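PDB 1SXR: peptidoglycan-recognition protein SA from Drosophila melanogaster, which binds peptidoglycan of Gram-positive bacteria as a secreted innate immune receptor and so activates the Toll pathway. Local coordinates for residues Gln31-Arg36 / Gln138-Glu143; Pro12-Lys17 / Lys129-Cys134; Ile35-Ile40 / Tyr100-Ile105; Gly27-Val32 / Gly93-His98. All blocks are in the same frame, centred on the assembly; numbering follows the deposited sequence. Where two conformers were deposited one is given.

Interaction 1 (Gln31-Arg36 / Gln138-Glu143); sequences QVRPIR and QGELSE. With EDO (1,2-ethanediol), chain E.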
# COMPACT_ATOMS: atom_id res chain seq x y z
N GLN A 31 -8.99 -11.09 5.61
CA GLN A 31 -8.73 -10.40 6.88
C GLN A 31 -10.01 -10.23 7.69
O GLN A 31 -11.12 -10.32 7.15
CB GLN A 31 -8.16 -9.00 6.62
CG GLN A 31 -6.84 -9.01 5.87
CD GLN A 31 -6.39 -7.65 5.50
OE1 GLN A 31 -7.19 -6.85 4.97
NE2 GLN A 31 -5.10 -7.35 5.75
N VAL A 32 -9.84 -9.97 8.97
CA VAL A 32 -10.94 -9.63 9.85
C VAL A 32 -11.11 -8.12 9.84
O VAL A 32 -10.17 -7.38 10.13
CB VAL A 32 -10.63 -10.07 11.28
CG1 VAL A 32 -11.72 -9.58 12.27
CG2 VAL A 32 -10.52 -11.59 11.33
N ARG A 33 -12.30 -7.67 9.51
CA ARG A 33 -12.54 -6.23 9.45
C ARG A 33 -13.26 -5.78 10.70
O ARG A 33 -13.97 -6.57 11.32
CB ARG A 33 -13.34 -5.87 8.20
CG ARG A 33 -12.53 -6.19 6.96
CD ARG A 33 -13.15 -5.77 5.66
NE ARG A 33 -14.04 -6.78 5.12
CZ ARG A 33 -14.32 -6.92 3.83
NH1 ARG A 33 -13.75 -6.11 2.94
NH2 ARG A 33 -15.15 -7.88 3.43
N PRO A 34 -13.08 -4.52 11.10
CA PRO A 34 -12.26 -3.54 10.39
C PRO A 34 -10.77 -3.70 10.71
O PRO A 34 -10.38 -4.22 11.78
CB PRO A 34 -12.79 -2.20 10.92
CG PRO A 34 -13.27 -2.51 12.30
CD PRO A 34 -13.73 -3.95 12.29
N ILE A 35 -9.93 -3.29 9.76
CA ILE A 35 -8.49 -3.36 9.91
C ILE A 35 -8.03 -2.17 10.73
O ILE A 35 -8.56 -1.06 10.54
CB ILE A 35 -7.85 -3.35 8.52
CG1 ILE A 35 -7.99 -4.74 7.89
CG2 ILE A 35 -6.39 -2.92 8.57
CD1 ILE A 35 -7.05 -5.76 8.48
N ARG A 36 -7.06 -2.39 11.60
CA ARG A 36 -6.67 -1.40 12.60
C ARG A 36 -5.32 -0.76 12.36
O ARG A 36 -4.90 0.11 13.13
CB ARG A 36 -6.72 -2.02 14.00
CG ARG A 36 -8.12 -2.49 14.34
CD ARG A 36 -8.32 -2.93 15.77
NE ARG A 36 -9.65 -3.54 15.89
CZ ARG A 36 -10.78 -2.87 16.10
NH1 ARG A 36 -10.79 -1.55 16.23
NH2 ARG A 36 -11.93 -3.54 16.19
N GLN A 138 -16.36 3.01 4.82
CA GLN A 138 -16.86 1.72 4.31
C GLN A 138 -16.69 0.55 5.28
O GLN A 138 -17.07 -0.59 4.97
CB GLN A 138 -16.17 1.39 2.97
CG GLN A 138 -16.51 2.43 1.92
CD GLN A 138 -15.87 2.18 0.56
OE1 GLN A 138 -14.88 1.45 0.45
NE2 GLN A 138 -16.43 2.80 -0.47
N GLY A 139 -16.12 0.82 6.45
CA GLY A 139 -15.94 -0.22 7.45
C GLY A 139 -14.73 -1.09 7.19
O GLY A 139 -14.55 -2.10 7.85
N GLU A 140 -13.91 -0.70 6.21
CA GLU A 140 -12.67 -1.44 5.93
C GLU A 140 -11.59 -1.17 6.98
O GLU A 140 -10.80 -2.08 7.32
CB GLU A 140 -12.12 -1.07 4.54
CG GLU A 140 -13.05 -1.29 3.35
CD GLU A 140 -13.32 -2.75 3.04
OE1 GLU A 140 -12.64 -3.65 3.60
OE2 GLU A 140 -14.23 -3.00 2.21
N LEU A 141 -11.54 0.07 7.49
CA LEU A 141 -10.59 0.50 8.51
C LEU A 141 -11.33 0.93 9.78
O LEU A 141 -12.43 1.49 9.68
CB LEU A 141 -9.77 1.70 8.01
CG LEU A 141 -8.88 1.45 6.79
CD1 LEU A 141 -8.11 2.71 6.38
CD2 LEU A 141 -7.93 0.30 7.07
N SER A 142 -10.75 0.69 10.94
CA SER A 142 -11.39 1.17 12.16
C SER A 142 -11.35 2.70 12.19
O SER A 142 -10.48 3.33 11.57
CB SER A 142 -10.72 0.59 13.40
OG SER A 142 -9.35 0.92 13.46
N GLU A 143 -12.29 3.31 12.90
CA GLU A 143 -12.29 4.77 12.97
C GLU A 143 -11.02 5.30 13.66
O GLU A 143 -10.60 6.43 13.39
CB GLU A 143 -13.57 5.27 13.67
CG GLU A 143 -14.85 5.07 12.84
CD GLU A 143 -16.00 5.99 13.27
OE1 GLU A 143 -16.11 6.28 14.47
OE2 GLU A 143 -16.79 6.43 12.39
C1 EDO E . -16.23 -9.34 7.55
O1 EDO E . -16.69 -7.98 7.65
C2 EDO E . -14.74 -9.41 7.88
O2 EDO E . -14.57 -9.56 9.30
O HOH W 1 -14.43 -5.14 0.43
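Arg33 NH1 donates to Glu140 OE1 at 2.8 Å, a salt bridge in which the carboxylate oxygen offers its syn lone pair. Glu140 OE1 stands 16° out of the guanidinium plane, near its edge, yet the guanidinium and carboxylate planes are turned 56° against each other. A water closes the second half of the pairing: it accepts from Arg33 NH1 and donates to Glu140 OE2, 2.8 Å from each. The two side chains run side by side, Arg33 bent at chi3 (-88°) and Glu140 at chi2, and the bends bring their charged ends together. Were the glutamate cut back to an alanine, the Arg33 guanidinium would probably lose its carboxylate mate and be freer to turn at the surface. Behind this pair the backbones join as parallel strands, Ile35 bridged to Leu141, so that the short strand 141-142 pairs with the start of strand 35-42, just after the Schellman motif at Gly139 that follows helix 122-137. Ile35 N donates almost straight to Glu140 O at 2.9 Å, and Ser142 N to Ile35 O at 2.8 Å. Pro34, preceded by a cis peptide bond, lays its CB 3.5 Å from Gly139 O. On the inner side Ile35 CG2 meets Leu141 CD2 at 3.9 Å, while the extended Arg36 side chain passes Ser142, its NH1 3.5 Å from Ser142 CB.

Interaction 2 (Pro12-Lys17 / Lys129-Cys134); sequences PTIKLK and KDLLAC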
# COMPACT_ATOMS: atom_id res chain seq x y z
N PRO A 12 -12.19 7.86 -3.46
CA PRO A 12 -11.54 7.81 -4.77
C PRO A 12 -12.06 6.63 -5.59
O PRO A 12 -12.52 5.65 -5.01
CB PRO A 12 -10.05 7.63 -4.42
CG PRO A 12 -10.02 7.03 -3.06
CD PRO A 12 -11.29 7.46 -2.36
N THR A 13 -12.01 6.72 -6.91
CA THR A 13 -12.45 5.60 -7.72
C THR A 13 -11.26 4.66 -7.92
O THR A 13 -10.24 5.06 -8.46
CB THR A 13 -13.02 6.10 -9.07
OG1 THR A 13 -13.23 4.99 -9.96
CG2 THR A 13 -12.01 6.98 -9.80
N ILE A 14 -11.38 3.42 -7.46
CA ILE A 14 -10.23 2.52 -7.48
C ILE A 14 -10.14 1.79 -8.80
O ILE A 14 -11.14 1.29 -9.33
CB ILE A 14 -10.33 1.53 -6.32
CG1 ILE A 14 -10.23 2.28 -4.99
CG2 ILE A 14 -9.22 0.49 -6.43
CD1 ILE A 14 -10.45 1.41 -3.78
N LYS A 15 -8.94 1.74 -9.37
CA LYS A 15 -8.75 1.03 -10.62
C LYS A 15 -8.52 -0.44 -10.28
O LYS A 15 -7.44 -0.83 -9.81
CB LYS A 15 -7.57 1.61 -11.40
CG LYS A 15 -7.95 2.72 -12.39
CD LYS A 15 -8.89 3.71 -11.77
CE LYS A 15 -9.11 4.93 -12.65
NZ LYS A 15 -9.57 6.08 -11.79
N LEU A 16 -9.55 -1.24 -10.50
CA LEU A 16 -9.50 -2.65 -10.15
C LEU A 16 -8.55 -3.45 -11.03
O LEU A 16 -8.14 -3.01 -12.09
CB LEU A 16 -10.90 -3.26 -10.21
CG LEU A 16 -11.93 -2.53 -9.36
CD1 LEU A 16 -13.32 -3.14 -9.59
CD2 LEU A 16 -11.55 -2.55 -7.89
N LYS A 17 -8.19 -4.64 -10.55
CA LYS A 17 -7.20 -5.50 -11.20
C LYS A 17 -7.45 -5.62 -12.72
O LYS A 17 -6.56 -5.40 -13.53
CB LYS A 17 -7.21 -6.87 -10.49
CG LYS A 17 -6.14 -7.85 -10.86
CD LYS A 17 -4.81 -7.58 -10.20
CE LYS A 17 -4.81 -7.92 -8.71
NZ LYS A 17 -5.25 -9.34 -8.41
N LYS A 129 -4.90 10.14 1.33
CA LYS A 129 -5.80 10.66 2.38
C LYS A 129 -7.24 10.31 2.08
O LYS A 129 -7.98 9.89 2.98
CB LYS A 129 -5.62 12.17 2.55
CG LYS A 129 -4.21 12.53 3.01
CD LYS A 129 -4.07 14.02 3.23
CE LYS A 129 -2.66 14.36 3.72
NZ LYS A 129 -2.30 15.79 3.42
N ASP A 130 -7.65 10.48 0.83
CA ASP A 130 -9.02 10.13 0.43
C ASP A 130 -9.28 8.64 0.57
O ASP A 130 -10.37 8.24 0.97
CB ASP A 130 -9.31 10.53 -1.01
CG ASP A 130 -9.28 12.03 -1.23
OD1 ASP A 130 -9.22 12.79 -0.23
OD2 ASP A 130 -9.30 12.53 -2.37
N LEU A 131 -8.29 7.82 0.22
CA LEU A 131 -8.45 6.36 0.35
C LEU A 131 -8.66 5.91 1.82
O LEU A 131 -9.48 5.02 2.11
CB LEU A 131 -7.24 5.64 -0.30
CG LEU A 131 -7.28 4.10 -0.31
CD1 LEU A 131 -8.42 3.55 -1.17
CD2 LEU A 131 -5.93 3.57 -0.80
N LEU A 132 -7.89 6.50 2.72
CA LEU A 132 -7.98 6.19 4.14
C LEU A 132 -9.34 6.60 4.67
O LEU A 132 -9.98 5.84 5.39
CB LEU A 132 -6.89 6.90 4.91
CG LEU A 132 -5.51 6.38 4.51
CD1 LEU A 132 -4.41 7.20 5.16
CD2 LEU A 132 -5.38 4.92 4.84
N ALA A 133 -9.80 7.78 4.28
CA ALA A 133 -11.07 8.25 4.84
C ALA A 133 -12.20 7.40 4.32
O ALA A 133 -13.16 7.12 5.03
CB ALA A 133 -11.29 9.71 4.48
N CYS A 134 -12.11 7.02 3.05
CA CYS A 134 -13.09 6.15 2.44
C CYS A 134 -13.10 4.77 3.11
O CYS A 134 -14.17 4.20 3.37
CB CYS A 134 -12.79 6.04 0.94
SG CYS A 134 -14.08 5.15 0.05
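Leu131 carries CG anti to the backbone N (chi1 -177°), and Ile14 runs out extended to CD1 (chi2 174°); these torsions bring the two methyl ends together, Ile14 CD1 against Leu131 CD1 at 3.9 Å. The side chains cross at about a right angle, so they meet at single methyl groups and not along their lengths. The largest share of the buried surface belongs to Pro12, whose ring sits against the helix backbone. Its CD carbon is 3.5 Å from Asp130 O, the carbonyl that also accepts the helical bond from Cys134 N at 3.0 Å. CG of the same ring lies over the start of the next residue, 3.8 Å from Leu131 N. Two side chains border the ring: Asp130 CB lies 3.9 Å from Pro12 CD, and Cys134 CB is equally near that carbon. Asp130 therefore packs through its methylene, while its OD1 is hydrogen-bonded to Gln126 one turn earlier in the helix. The contact is thus apolar packing of an N-terminal segment on a helix. A covalent link lies beside it, because the disulfide of Cys134 with Cys11, the residue just before Pro12, ties the beginning of the modelled chain to the same helix. Beyond the ring the chain enters the short edge strand 14-15, whose Lys15 is bonded through its backbone to Val86 and Glu88. Ile14 and Leu131 both reach Phe78 and Trp92, and Leu131 also touches Val86 and Ile109, which places helix 122-137 across strands 78-80, 86-88 and 106-111 of the mixed sheet.

Interaction 3 (Ile35-Ile40 / Tyr100-Ile105); sequences IRYVVI and YGYNAI. With SO4 (sulfate ion), chain C.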
# COMPACT_ATOMS: atom_id res chain seq x y z
N ILE A 35 -9.93 -3.29 9.76
CA ILE A 35 -8.49 -3.36 9.91
C ILE A 35 -8.03 -2.17 10.73
O ILE A 35 -8.56 -1.06 10.54
CB ILE A 35 -7.85 -3.35 8.52
CG1 ILE A 35 -7.99 -4.74 7.89
CG2 ILE A 35 -6.39 -2.92 8.57
CD1 ILE A 35 -7.05 -5.76 8.48
N ARG A 36 -7.06 -2.39 11.60
CA ARG A 36 -6.67 -1.40 12.60
C ARG A 36 -5.32 -0.76 12.36
O ARG A 36 -4.90 0.11 13.13
CB ARG A 36 -6.72 -2.02 14.00
CG ARG A 36 -8.12 -2.49 14.34
CD ARG A 36 -8.32 -2.93 15.77
NE ARG A 36 -9.65 -3.54 15.89
CZ ARG A 36 -10.78 -2.87 16.10
NH1 ARG A 36 -10.79 -1.55 16.23
NH2 ARG A 36 -11.93 -3.54 16.19
N TYR A 37 -4.65 -1.21 11.30
CA TYR A 37 -3.34 -0.72 10.92
C TYR A 37 -3.24 -0.43 9.43
O TYR A 37 -3.69 -1.23 8.62
CB TYR A 37 -2.29 -1.77 11.28
CG TYR A 37 -2.05 -1.89 12.77
CD1 TYR A 37 -1.26 -0.96 13.43
CD2 TYR A 37 -2.61 -2.92 13.50
CE1 TYR A 37 -1.03 -1.06 14.79
CE2 TYR A 37 -2.37 -3.04 14.85
CZ TYR A 37 -1.59 -2.10 15.49
OH TYR A 37 -1.33 -2.20 16.84
N VAL A 38 -2.62 0.69 9.08
CA VAL A 38 -2.28 1.02 7.69
C VAL A 38 -0.77 1.20 7.63
O VAL A 38 -0.20 1.95 8.43
CB VAL A 38 -2.96 2.32 7.27
CG1 VAL A 38 -2.51 2.75 5.88
CG2 VAL A 38 -4.47 2.15 7.32
N VAL A 39 -0.11 0.50 6.71
CA VAL A 39 1.34 0.58 6.57
C VAL A 39 1.68 1.28 5.26
O VAL A 39 1.24 0.84 4.19
CB VAL A 39 2.01 -0.80 6.54
CG1 VAL A 39 3.54 -0.61 6.65
CG2 VAL A 39 1.44 -1.68 7.69
N ILE A 40 2.47 2.35 5.33
CA ILE A 40 2.85 3.09 4.12
C ILE A 40 4.23 2.64 3.63
O ILE A 40 5.19 2.49 4.40
CB ILE A 40 2.89 4.63 4.39
CG1 ILE A 40 1.55 5.15 4.91
CG2 ILE A 40 3.29 5.38 3.11
CD1 ILE A 40 0.38 4.77 4.04
N TYR A 100 5.96 -7.97 7.08
CA TYR A 100 5.87 -9.05 8.04
C TYR A 100 5.29 -8.57 9.38
O TYR A 100 5.73 -7.54 9.94
CB TYR A 100 7.25 -9.68 8.29
CG TYR A 100 7.25 -10.51 9.57
CD1 TYR A 100 6.66 -11.74 9.59
CD2 TYR A 100 7.80 -10.02 10.77
CE1 TYR A 100 6.60 -12.49 10.74
CE2 TYR A 100 7.75 -10.78 11.95
CZ TYR A 100 7.14 -12.02 11.92
OH TYR A 100 7.07 -12.81 13.07
N GLY A 101 4.29 -9.30 9.87
CA GLY A 101 3.66 -8.96 11.15
C GLY A 101 2.46 -8.04 11.00
O GLY A 101 1.66 -7.87 11.95
N TYR A 102 2.35 -7.44 9.82
CA TYR A 102 1.27 -6.50 9.53
C TYR A 102 0.51 -6.82 8.26
O TYR A 102 -0.21 -5.97 7.73
CB TYR A 102 1.78 -5.04 9.52
CG TYR A 102 2.05 -4.53 10.94
CD1 TYR A 102 1.07 -3.86 11.65
CD2 TYR A 102 3.26 -4.77 11.56
CE1 TYR A 102 1.31 -3.44 12.95
CE2 TYR A 102 3.52 -4.35 12.85
CZ TYR A 102 2.52 -3.67 13.53
OH TYR A 102 2.72 -3.23 14.81
N ASN A 103 0.65 -8.05 7.75
CA ASN A 103 -0.09 -8.44 6.57
C ASN A 103 -1.51 -8.88 6.90
O ASN A 103 -2.46 -8.37 6.30
CB ASN A 103 0.64 -9.56 5.84
CG ASN A 103 1.97 -9.10 5.28
OD1 ASN A 103 2.06 -8.05 4.66
ND2 ASN A 103 3.01 -9.91 5.47
N ALA A 104 -1.68 -9.79 7.87
CA ALA A 104 -3.02 -10.19 8.29
C ALA A 104 -3.78 -9.02 8.91
O ALA A 104 -4.99 -8.91 8.72
CB ALA A 104 -2.94 -11.35 9.28
N ILE A 105 -3.09 -8.18 9.67
CA ILE A 105 -3.78 -7.12 10.45
C ILE A 105 -3.66 -5.69 9.90
O ILE A 105 -4.17 -4.74 10.49
CB ILE A 105 -3.33 -7.13 11.94
CG1 ILE A 105 -1.86 -6.74 12.03
CG2 ILE A 105 -3.67 -8.49 12.58
CD1 ILE A 105 -1.31 -6.57 13.47
S SO4 C . 1.60 -11.72 8.94
O1 SO4 C . 1.17 -10.38 9.29
O2 SO4 C . 2.75 -11.64 8.07
O3 SO4 C . 0.57 -12.39 8.19
O4 SO4 C . 2.00 -12.42 10.14
O HOH W 2 -6.24 -5.08 12.28
O HOH W 3 1.69 -1.96 17.03
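The Tyr37 ring receives the edge of Tyr102 on one face, with Tyr102 CE1 standing 3.6 Å above the plane, over its centre, and has Ile105 O in its plane at the edge. The two aromatic rings form a T-shaped pair with centroids 5.0 Å apart and planes at 82°. In this amidase-like fold of the peptidoglycan recognition proteins, the pair packs the loop before strand 106-111 onto strand 35-42. Tyr37 takes chi1 -72°, with CG beside the backbone N, which turns the ring so that Tyr102 and Ile105 CD1 both meet it from the same side. Ile105 runs alongside it, pointing the same way, and its CD1 comes to 3.9 Å from Tyr37 CD2. Farther along the strand Val39 CG2 presses on Tyr102 CB, the two side chains crossing at about a right angle. Val39 is also about 8 Å, side chain to side chain, from Thr156, a residue inferred to interact with peptidoglycan. At the other end Ile35 CG2 approaches Ile105 O at 3.5 Å, and a water links that carbonyl to Arg36 N. The loop itself curls round a sulfate, probably from the crystallisation liquor: Asn103 N donates to its O1 and Asn103 ND2 to its O2, while Ala104 N also reaches O1. Tyr102 OH is hydrogen-bonded to the backbone oxygen of His178, in the C-terminal histidine run, probably a purification tag. The two phenol ends are joined as well, by a water that donates to Tyr102 OH at 2.8 Å and lies 3.0 Å from Tyr37 OH.

Interaction 4 (Gly27-Val32 / Gly93-His98); sequences GLHYQV and GLRGAH
The guanidinium of Arg95 lies nearly flat on the His29 ring, planes 19° apart and centres 4.6 Å from each other, with NH2 over the ring near its rim. The stack is offset: the guanidinium centre is covered by His29 CB, at 3.8 Å from Arg95 CZ. A bend at chi3 (81°) turns the arginine end back over the histidine, and a water bridges Arg95 NH1 to Tyr30 O. Leu94 points to the other side of the backbone, where its CD2 sits over one face of Tyr30, 3.9 Å from the ring centroid in a CH-pi contact. Its CD1 meets Leu28 CD2 at 3.7 Å. Between these two surface clusters the backbones are joined at a single bridge, Tyr30 with Leu94. Arg95 N donates to His29 O and Gln31 N to Gly93 O, both at 2.8 Å, the second from above the carbonyl plane. Gln31 extends inward past Gly93; a water links its OE1 to Gly93 N, and its NE2 bonds to the backbone oxygens of Asn103 and Gly106. If Gln31 were replaced by an alanine, those two carbonyls would probably lose their shared donor and a gap would open beside Gly93. The contact thus pairs the loop between helix 17-20 and strand 35-42 with the loop between strands 86-88 and 106-111, while Gln31 reaches on to the start of strand 106-111.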
# COMPACT_ATOMS: atom_id res chain seq x y z
N GLY A 27 -4.15 -17.23 -4.44
CA GLY A 27 -4.73 -17.77 -3.20
C GLY A 27 -5.23 -16.67 -2.30
O GLY A 27 -4.47 -15.84 -1.80
N LEU A 28 -6.52 -16.67 -2.04
CA LEU A 28 -7.12 -15.59 -1.29
C LEU A 28 -7.11 -15.92 0.19
O LEU A 28 -7.50 -17.02 0.60
CB LEU A 28 -8.56 -15.34 -1.76
CG LEU A 28 -8.66 -14.90 -3.23
CD1 LEU A 28 -10.09 -15.08 -3.77
CD2 LEU A 28 -8.20 -13.45 -3.41
N HIS A 29 -6.65 -14.98 1.00
CA HIS A 29 -6.67 -15.12 2.46
C HIS A 29 -7.35 -13.90 3.04
O HIS A 29 -6.89 -12.77 2.87
CB HIS A 29 -5.25 -15.32 3.01
CG HIS A 29 -4.65 -16.62 2.58
ND1 HIS A 29 -4.88 -17.81 3.23
CD2 HIS A 29 -3.85 -16.92 1.52
CE1 HIS A 29 -4.24 -18.79 2.61
NE2 HIS A 29 -3.61 -18.28 1.56
N TYR A 30 -8.46 -14.11 3.71
CA TYR A 30 -9.28 -12.98 4.13
C TYR A 30 -8.83 -12.41 5.46
O TYR A 30 -8.32 -13.14 6.33
CB TYR A 30 -10.77 -13.37 4.12
CG TYR A 30 -11.21 -13.84 2.75
CD1 TYR A 30 -11.78 -12.96 1.85
CD2 TYR A 30 -10.98 -15.14 2.34
CE1 TYR A 30 -12.16 -13.40 0.58
CE2 TYR A 30 -11.33 -15.58 1.09
CZ TYR A 30 -11.92 -14.71 0.21
OH TYR A 30 -12.28 -15.18 -1.05
N GLN A 31 -8.99 -11.09 5.61
CA GLN A 31 -8.73 -10.40 6.88
C GLN A 31 -10.01 -10.23 7.69
O GLN A 31 -11.12 -10.32 7.15
CB GLN A 31 -8.16 -9.00 6.62
CG GLN A 31 -6.84 -9.01 5.87
CD GLN A 31 -6.39 -7.65 5.50
OE1 GLN A 31 -7.19 -6.85 4.97
NE2 GLN A 31 -5.10 -7.35 5.75
N VAL A 32 -9.84 -9.97 8.97
CA VAL A 32 -10.94 -9.63 9.85
C VAL A 32 -11.11 -8.12 9.84
O VAL A 32 -10.17 -7.38 10.13
CB VAL A 32 -10.63 -10.07 11.28
CG1 VAL A 32 -11.72 -9.58 12.27
CG2 VAL A 32 -10.52 -11.59 11.33
N GLY A 93 -9.40 -6.03 2.45
CA GLY A 93 -9.85 -7.21 3.20
C GLY A 93 -9.17 -8.51 2.87
O GLY A 93 -9.63 -9.58 3.28
N LEU A 94 -8.07 -8.43 2.11
CA LEU A 94 -7.32 -9.62 1.75
C LEU A 94 -5.89 -9.41 2.24
O LEU A 94 -5.34 -8.31 2.20
CB LEU A 94 -7.33 -9.83 0.24
CG LEU A 94 -8.68 -10.31 -0.34
CD1 LEU A 94 -8.72 -10.12 -1.86
CD2 LEU A 94 -8.92 -11.76 -0.02
N ARG A 95 -5.28 -10.50 2.70
CA ARG A 95 -3.95 -10.47 3.28
C ARG A 95 -2.92 -10.35 2.17
O ARG A 95 -2.89 -11.18 1.25
CB ARG A 95 -3.71 -11.77 4.06
CG ARG A 95 -2.34 -11.82 4.72
CD ARG A 95 -2.33 -12.78 5.90
NE ARG A 95 -2.18 -14.14 5.45
CZ ARG A 95 -2.82 -15.21 5.93
NH1 ARG A 95 -3.80 -15.12 6.84
NH2 ARG A 95 -2.51 -16.38 5.41
N GLY A 96 -2.06 -9.34 2.28
CA GLY A 96 -1.00 -9.11 1.30
C GLY A 96 0.33 -9.66 1.82
O GLY A 96 0.34 -10.55 2.68
N ALA A 97 1.45 -9.14 1.29
CA ALA A 97 2.78 -9.65 1.64
C ALA A 97 3.79 -8.49 1.74
O ALA A 97 4.99 -8.67 1.49
CB ALA A 97 3.23 -10.65 0.59
N HIS A 98 3.30 -7.31 2.13
CA HIS A 98 4.13 -6.09 2.16
C HIS A 98 4.91 -5.87 3.45
O HIS A 98 5.96 -5.21 3.39
CB HIS A 98 3.24 -4.87 1.93
CG HIS A 98 2.03 -4.89 2.80
ND1 HIS A 98 2.04 -4.42 4.10
CD2 HIS A 98 0.81 -5.44 2.60
CE1 HIS A 98 0.86 -4.66 4.65
NE2 HIS A 98 0.09 -5.26 3.75
O HOH W 4 -4.82 -13.01 0.08
O HOH W 5 -5.41 -12.84 7.37
O HOH W 6 -7.68 -4.30 4.12
O HOH W 7 -12.30 -9.68 4.59

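In the fold
Interactions 1 and 3 share strand 35-42, their centres about 11 Å apart; interaction 4 joins the loop leading into it to a second loop, and interaction 2 sits with helix 122-137 on the same mixed sheet. Interactions 3 and 4, centres about 10 Å apart, meet at the bond from Gln31 NE2 to Asn103 O. Interaction 2 lies about 17 Å from each of those two, yet Leu132 CD2 packs on Val38 CG1 where helix 122-137 covers the sheet; about 14 Å from interaction 1, it touches it at Leu141 CD1 and Leu132 O. Along the chain, interaction 2 spans 3 and 4, while 1 crosses 2 and 3 crosses 4, interlocking early and late segments in one compact domain.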